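PDB 3GCF: terminal oxygenase component of carbazole 1,9a-dioxygenase, which probably catalyses the dioxygenation of carbazole at an iron(II) site, with electrons passed on from ferredoxin through a Rieske [2Fe-2S] cluster. Local coordinates for residues A[205-210]-A[239-244]; A[231-236]-A[261-266]. One frame throughout, in Å; residues are numbered along the deposited sequence.

Contact 1 (A[205-210]-A[239-244]); sequences AFPYGF and PVFEAT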
loop_
_atom_site.group_PDB
_atom_site.type_symbol
_atom_site.label_atom_id
_atom_site.label_comp_id
_atom_site.label_asym_id
_atom_site.label_seq_id
_atom_site.Cartn_x
_atom_site.Cartn_y
_atom_site.Cartn_z
ATOM N N ALA A 205 -39.957 10.105 -14.719
ATOM C CA ALA A 205 -40.555 10.967 -13.710
ATOM C C ALA A 205 -39.805 10.351 -12.539
ATOM O O ALA A 205 -40.191 9.298 -12.036
ATOM C CB ALA A 205 -42.055 10.708 -13.583
ATOM N N PHE A 206 -38.712 10.982 -12.128
ATOM C CA PHE A 206 -37.895 10.414 -11.065
ATOM C C PHE A 206 -37.823 11.296 -9.833
ATOM O O PHE A 206 -37.309 12.412 -9.887
ATOM C CB PHE A 206 -36.490 10.147 -11.609
ATOM C CG PHE A 206 -35.736 9.100 -10.852
ATOM C CD1 PHE A 206 -36.171 7.778 -10.849
ATOM C CD2 PHE A 206 -34.585 9.429 -10.145
ATOM C CE1 PHE A 206 -35.470 6.799 -10.154
ATOM C CE2 PHE A 206 -33.876 8.453 -9.446
ATOM C CZ PHE A 206 -34.318 7.140 -9.452
ATOM N N PRO A 207 -38.321 10.794 -8.695
ATOM C CA PRO A 207 -38.307 11.565 -7.451
ATOM C C PRO A 207 -36.944 11.599 -6.766
ATOM O O PRO A 207 -36.042 10.842 -7.122
ATOM C CB PRO A 207 -39.365 10.861 -6.613
ATOM C CG PRO A 207 -39.153 9.425 -6.981
ATOM C CD PRO A 207 -38.967 9.482 -8.496
ATOM N N TYR A 208 -36.802 12.494 -5.791
ATOM C CA TYR A 208 -35.563 12.620 -5.038
ATOM C C TYR A 208 -35.516 11.561 -3.941
ATOM O O TYR A 208 -34.467 11.306 -3.349
ATOM C CB TYR A 208 -35.452 14.013 -4.409
ATOM C CG TYR A 208 -35.334 15.131 -5.417
ATOM C CD1 TYR A 208 -34.524 14.992 -6.543
ATOM C CD2 TYR A 208 -36.012 16.334 -5.239
ATOM C CE1 TYR A 208 -34.391 16.019 -7.470
ATOM C CE2 TYR A 208 -35.887 17.375 -6.166
ATOM C CZ TYR A 208 -35.074 17.205 -7.281
ATOM O OH TYR A 208 -34.958 18.204 -8.219
ATOM N N GLY A 209 -36.668 10.952 -3.674
ATOM C CA GLY A 209 -36.744 9.921 -2.657
ATOM C C GLY A 209 -38.149 9.381 -2.455
ATOM O O GLY A 209 -39.124 9.977 -2.913
ATOM N N PHE A 210 -38.244 8.238 -1.783
ATOM C CA PHE A 210 -39.527 7.608 -1.474
ATOM C C PHE A 210 -39.590 7.485 0.044
ATOM O O PHE A 210 -38.695 6.908 0.659
ATOM C CB PHE A 210 -39.615 6.204 -2.077
ATOM C CG PHE A 210 -39.690 6.182 -3.575
ATOM C CD1 PHE A 210 -40.907 6.371 -4.227
ATOM C CD2 PHE A 210 -38.548 5.949 -4.335
ATOM C CE1 PHE A 210 -40.987 6.324 -5.617
ATOM C CE2 PHE A 210 -38.616 5.901 -5.724
ATOM C CZ PHE A 210 -39.841 6.088 -6.368
ATOM N N PRO A 239 -43.640 9.711 -2.907
ATOM C CA PRO A 239 -42.431 10.116 -3.630
ATOM C C PRO A 239 -42.212 11.616 -3.416
ATOM O O PRO A 239 -43.170 12.372 -3.305
ATOM C CB PRO A 239 -42.771 9.772 -5.077
ATOM C CG PRO A 239 -44.243 10.073 -5.146
ATOM C CD PRO A 239 -44.780 9.521 -3.826
ATOM N N VAL A 240 -40.956 12.039 -3.342
ATOM C CA VAL A 240 -40.632 13.448 -3.142
ATOM C C VAL A 240 -40.038 14.021 -4.427
ATOM O O VAL A 240 -38.928 13.656 -4.821
ATOM C CB VAL A 240 -39.613 13.622 -2.005
ATOM C CG1 VAL A 240 -39.266 15.099 -1.831
ATOM C CG2 VAL A 240 -40.179 13.054 -0.719
ATOM N N PHE A 241 -40.778 14.917 -5.074
ATOM C CA PHE A 241 -40.342 15.520 -6.327
ATOM C C PHE A 241 -39.789 16.928 -6.178
ATOM O O PHE A 241 -39.318 17.512 -7.152
ATOM C CB PHE A 241 -41.493 15.525 -7.332
ATOM C CG PHE A 241 -41.800 14.170 -7.906
ATOM C CD1 PHE A 241 -40.952 13.589 -8.847
ATOM C CD2 PHE A 241 -42.932 13.468 -7.499
ATOM C CE1 PHE A 241 -41.231 12.322 -9.377
ATOM C CE2 PHE A 241 -43.219 12.205 -8.021
ATOM C CZ PHE A 241 -42.369 11.631 -8.960
ATOM N N GLU A 242 -39.852 17.462 -4.962
ATOM C CA GLU A 242 -39.336 18.796 -4.652
ATOM C C GLU A 242 -38.424 18.718 -3.436
ATOM O O GLU A 242 -38.623 17.890 -2.550
ATOM C CB GLU A 242 -40.463 19.782 -4.308
ATOM C CG GLU A 242 -41.286 20.298 -5.472
ATOM C CD GLU A 242 -42.100 21.540 -5.103
ATOM O OE1 GLU A 242 -42.783 21.529 -4.054
ATOM O OE2 GLU A 242 -42.060 22.531 -5.867
ATOM N N ALA A 243 -37.426 19.585 -3.392
ATOM C CA ALA A 243 -36.530 19.635 -2.256
ATOM C C ALA A 243 -36.715 21.033 -1.685
ATOM O O ALA A 243 -36.568 22.027 -2.403
ATOM C CB ALA A 243 -35.088 19.426 -2.700
ATOM N N THR A 244 -37.068 21.114 -0.408
ATOM C CA THR A 244 -37.264 22.409 0.227
ATOM C C THR A 244 -36.288 22.587 1.379
ATOM O O THR A 244 -35.948 21.636 2.081
ATOM C CB THR A 244 -38.709 22.574 0.760
ATOM O OG1 THR A 244 -38.921 21.681 1.860
ATOM C CG2 THR A 244 -39.724 22.277 -0.346
#

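Contact 2 (A[231-236]-A[261-266]); sequences DRLSEN and KVAAQV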
loop_
_atom_site.group_PDB
_atom_site.type_symbol
_atom_site.label_atom_id
_atom_site.label_comp_id
_atom_site.label_asym_id
_atom_site.label_seq_id
_atom_site.Cartn_x
_atom_site.Cartn_y
_atom_site.Cartn_z
ATOM N N ASP A 231 -40.349 -3.417 -0.698
ATOM C CA ASP A 231 -40.831 -2.049 -0.504
ATOM C C ASP A 231 -41.892 -1.785 -1.578
ATOM O O ASP A 231 -41.601 -1.844 -2.771
ATOM C CB ASP A 231 -39.700 -1.022 -0.677
ATOM C CG ASP A 231 -38.674 -1.063 0.440
ATOM O OD1 ASP A 231 -38.883 -1.775 1.447
ATOM O OD2 ASP A 231 -37.646 -0.362 0.305
ATOM N N ARG A 232 -43.121 -1.503 -1.160
ATOM C CA ARG A 232 -44.196 -1.227 -2.112
ATOM C C ARG A 232 -44.204 0.265 -2.439
ATOM O O ARG A 232 -45.111 1.000 -2.045
ATOM C CB ARG A 232 -45.541 -1.652 -1.517
ATOM C CG ARG A 232 -45.662 -3.150 -1.296
ATOM C CD ARG A 232 -47.118 -3.563 -1.129
ATOM N NE ARG A 232 -47.364 -4.873 -1.729
ATOM C CZ ARG A 232 -47.152 -6.028 -1.113
ATOM N NH1 ARG A 232 -46.699 -6.035 0.134
ATOM N NH2 ARG A 232 -47.373 -7.174 -1.749
ATOM N N LEU A 233 -43.186 0.700 -3.174
ATOM C CA LEU A 233 -43.023 2.107 -3.524
ATOM C C LEU A 233 -44.217 2.797 -4.187
ATOM O O LEU A 233 -44.565 3.918 -3.817
ATOM C CB LEU A 233 -41.780 2.281 -4.406
ATOM C CG LEU A 233 -40.439 1.784 -3.837
ATOM C CD1 LEU A 233 -39.332 2.078 -4.836
ATOM C CD2 LEU A 233 -40.139 2.459 -2.504
ATOM N N SER A 234 -44.843 2.136 -5.154
ATOM C CA SER A 234 -45.966 2.729 -5.876
ATOM C C SER A 234 -47.296 2.747 -5.135
ATOM O O SER A 234 -48.216 3.460 -5.537
ATOM C CB SER A 234 -46.174 2.008 -7.204
ATOM O OG SER A 234 -46.521 0.654 -6.970
ATOM N N GLU A 235 -47.414 1.974 -4.067
ATOM C CA GLU A 235 -48.677 1.942 -3.349
ATOM C C GLU A 235 -48.608 2.415 -1.908
ATOM O O GLU A 235 -49.573 2.975 -1.399
ATOM C CB GLU A 235 -49.253 0.528 -3.359
ATOM C CG GLU A 235 -49.517 -0.031 -4.731
ATOM C CD GLU A 235 -49.950 -1.477 -4.672
ATOM O OE1 GLU A 235 -49.172 -2.308 -4.144
ATOM O OE2 GLU A 235 -51.066 -1.779 -5.148
ATOM N N ASN A 236 -47.479 2.201 -1.244
ATOM C CA ASN A 236 -47.398 2.585 0.150
ATOM C C ASN A 236 -46.307 3.562 0.528
ATOM O O ASN A 236 -45.914 3.638 1.688
ATOM C CB ASN A 236 -47.315 1.323 1.005
ATOM C CG ASN A 236 -48.456 0.355 0.709
ATOM O OD1 ASN A 236 -48.390 -0.436 -0.234
ATOM N ND2 ASN A 236 -49.520 0.441 1.495
ATOM N N LYS A 261 -42.685 5.797 -15.861
ATOM C CA LYS A 261 -42.722 5.493 -14.445
ATOM C C LYS A 261 -41.938 4.209 -14.193
ATOM O O LYS A 261 -42.162 3.196 -14.851
ATOM C CB LYS A 261 -44.174 5.314 -13.989
ATOM C CG LYS A 261 -44.352 5.074 -12.491
ATOM C CD LYS A 261 -44.166 6.350 -11.656
ATOM C CE LYS A 261 -42.705 6.792 -11.577
ATOM N NZ LYS A 261 -42.563 8.109 -10.885
ATOM N N VAL A 262 -41.015 4.255 -13.240
ATOM C CA VAL A 262 -40.217 3.085 -12.923
ATOM C C VAL A 262 -40.164 2.884 -11.419
ATOM O O VAL A 262 -40.745 3.655 -10.666
ATOM C CB VAL A 262 -38.779 3.219 -13.486
ATOM C CG1 VAL A 262 -38.831 3.350 -15.014
ATOM C CG2 VAL A 262 -38.074 4.425 -12.861
ATOM N N ALA A 263 -39.484 1.830 -10.985
ATOM C CA ALA A 263 -39.361 1.538 -9.564
ATOM C C ALA A 263 -40.710 1.558 -8.822
ATOM O O ALA A 263 -40.918 2.354 -7.906
ATOM C CB ALA A 263 -38.382 2.530 -8.916
ATOM N N ALA A 264 -41.627 0.688 -9.231
ATOM C CA ALA A 264 -42.924 0.587 -8.577
ATOM C C ALA A 264 -42.687 -0.205 -7.294
ATOM O O ALA A 264 -43.393 -0.034 -6.295
ATOM C CB ALA A 264 -43.908 -0.154 -9.471
ATOM N N GLN A 265 -41.680 -1.073 -7.338
ATOM C CA GLN A 265 -41.311 -1.906 -6.198
ATOM C C GLN A 265 -39.818 -2.196 -6.213
ATOM O O GLN A 265 -39.217 -2.335 -7.279
ATOM C CB GLN A 265 -42.050 -3.253 -6.239
ATOM C CG GLN A 265 -43.549 -3.180 -5.990
ATOM C CD GLN A 265 -44.209 -4.553 -5.993
ATOM O OE1 GLN A 265 -45.323 -4.716 -5.499
ATOM N NE2 GLN A 265 -43.531 -5.541 -6.558
ATOM N N VAL A 266 -39.226 -2.280 -5.026
ATOM C CA VAL A 266 -37.815 -2.618 -4.907
ATOM C C VAL A 266 -37.725 -3.611 -3.761
ATOM O O VAL A 266 -38.383 -3.445 -2.732
ATOM C CB VAL A 266 -36.924 -1.381 -4.619
ATOM C CG1 VAL A 266 -37.331 -0.711 -3.323
ATOM C CG2 VAL A 266 -35.467 -1.813 -4.565
HETATM O O HOH W 1 -47.530 -7.199 -5.243
#

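Contact 1 (A[205-210]-A[239-244])
The amide N of Tyr208 gives the shortest polar bond here, 2.6 Å to Val240 O. The N-H...O angle is 159°. A second main-chain bond returns from Val240 N to Gly209 O at 2.8 Å. Next along the chains, Phe210 and Pro239 form an antiparallel non-hydrogen-bonded pair, and Pro239 CA adds a CA-H...O contact to Gly209 O.

The side chains pack around Pro207. Its CB lies over one face of the Phe241 ring, 3.9 Å from the ring centroid and displaced toward the rim, which is a CH-pi contact. CG of Phe241 stands anti to its own carbonyl carbon (chi1 -74°). The CB bond leads away from 205-210, but this torsion brings the ring back alongside the proline, and CE1 comes within 3.4 Å of Pro207 N. Pro207 CB also meets Pro239 CB at 3.9 Å. Phe210 CE1 comes equally near Pro239 CB, from a direction roughly at right angles to that of Pro207 CB. Tyr208 reaches along the partner chain instead. The edge of its ring meets the backbone of Glu242 and Ala243, and CD2 is 4.1 Å from Ala243 CB.

Leu251 of strand 248-252 also touches Tyr208 and Ala243. Thr115 and Leu114 of a second subunit pack on Val240 and Ala243, so the contact borders the subunit interface. The side chain of Phe206 turns from this pairing and comes about 4 Å from that of the iron ligand His193. The arrangement is that of neighbouring strands in a small antiparallel sheet, here 209-212, 237-245 and 248-252, beside the mononuclear iron site of a Rieske oxygenase catalytic domain.

Contact 2 (A[231-236]-A[261-266])
Asp231 and Val266 lie side by side and point the same way, with Asp231 CB 3.6 Å from Val266 CG1. That methyl stands between the backbone N and the carbonyl carbon (chi1 60°), which turns it against the aspartate. Leu233 crosses the valine at a slant, and its CD1 rests 3.8 Å from the same CG1. One methyl therefore touches both side chains. Leu233 CD1 also approaches Ala263 CB, at 4.2 Å. With Leu233 cut back to an alanine, Val266 CG1 and Ala263 CB would probably lose their shared neighbour CD1 and a gap would open between them.

The backbones fix this layout. Asp231 and Val266 are an antiparallel hydrogen-bonded pair. Asp231 N binds Val266 O at 2.8 Å, while the return bond from Val266 N to Asp231 O is weak. Past the pair, an inverse gamma turn centred on Arg232 leads the chain into a short, weakly bonded helical turn at about 233-236. Ser234 N there binds Ala264 O at 2.8 Å. Ser234 CB and OG lie against Ala264 CB.

Gln265 runs extended beyond CG toward the arginine side. A water joins its OE1 to Arg232 NH2 by weak bonds, but the guanidinium has a stronger partner in Gln219. Ala264 and Gln265 form a classic beta bulge opposite Asp277, where strand 265-269 enters the seven-stranded sheet. The chemistry implies a join carried by main-chain bonds and a small apolar patch, with side-chain polarity adding little directly across it.

Overall arrangement
From the N terminus the chain meets 205-210 first, then 231-236, 239-244 and 261-266. The segments alternate, so the two contacts cross. Contact 1 closes a loop of 28 residues that contains 231-236. Contact 2 closes one of 24 that contains 239-244. Helix 233-236 runs straight on into strand 237-245 and so links the contacts along the chain. They also touch in space: Lys261 NZ probably bonds to Ala205 O, and Phe210 CB packs on Leu233 CD2. Contact 1 belongs to the three-stranded sheet and contact 2 to the seven-stranded one. Together they join both sheets near the mononuclear iron.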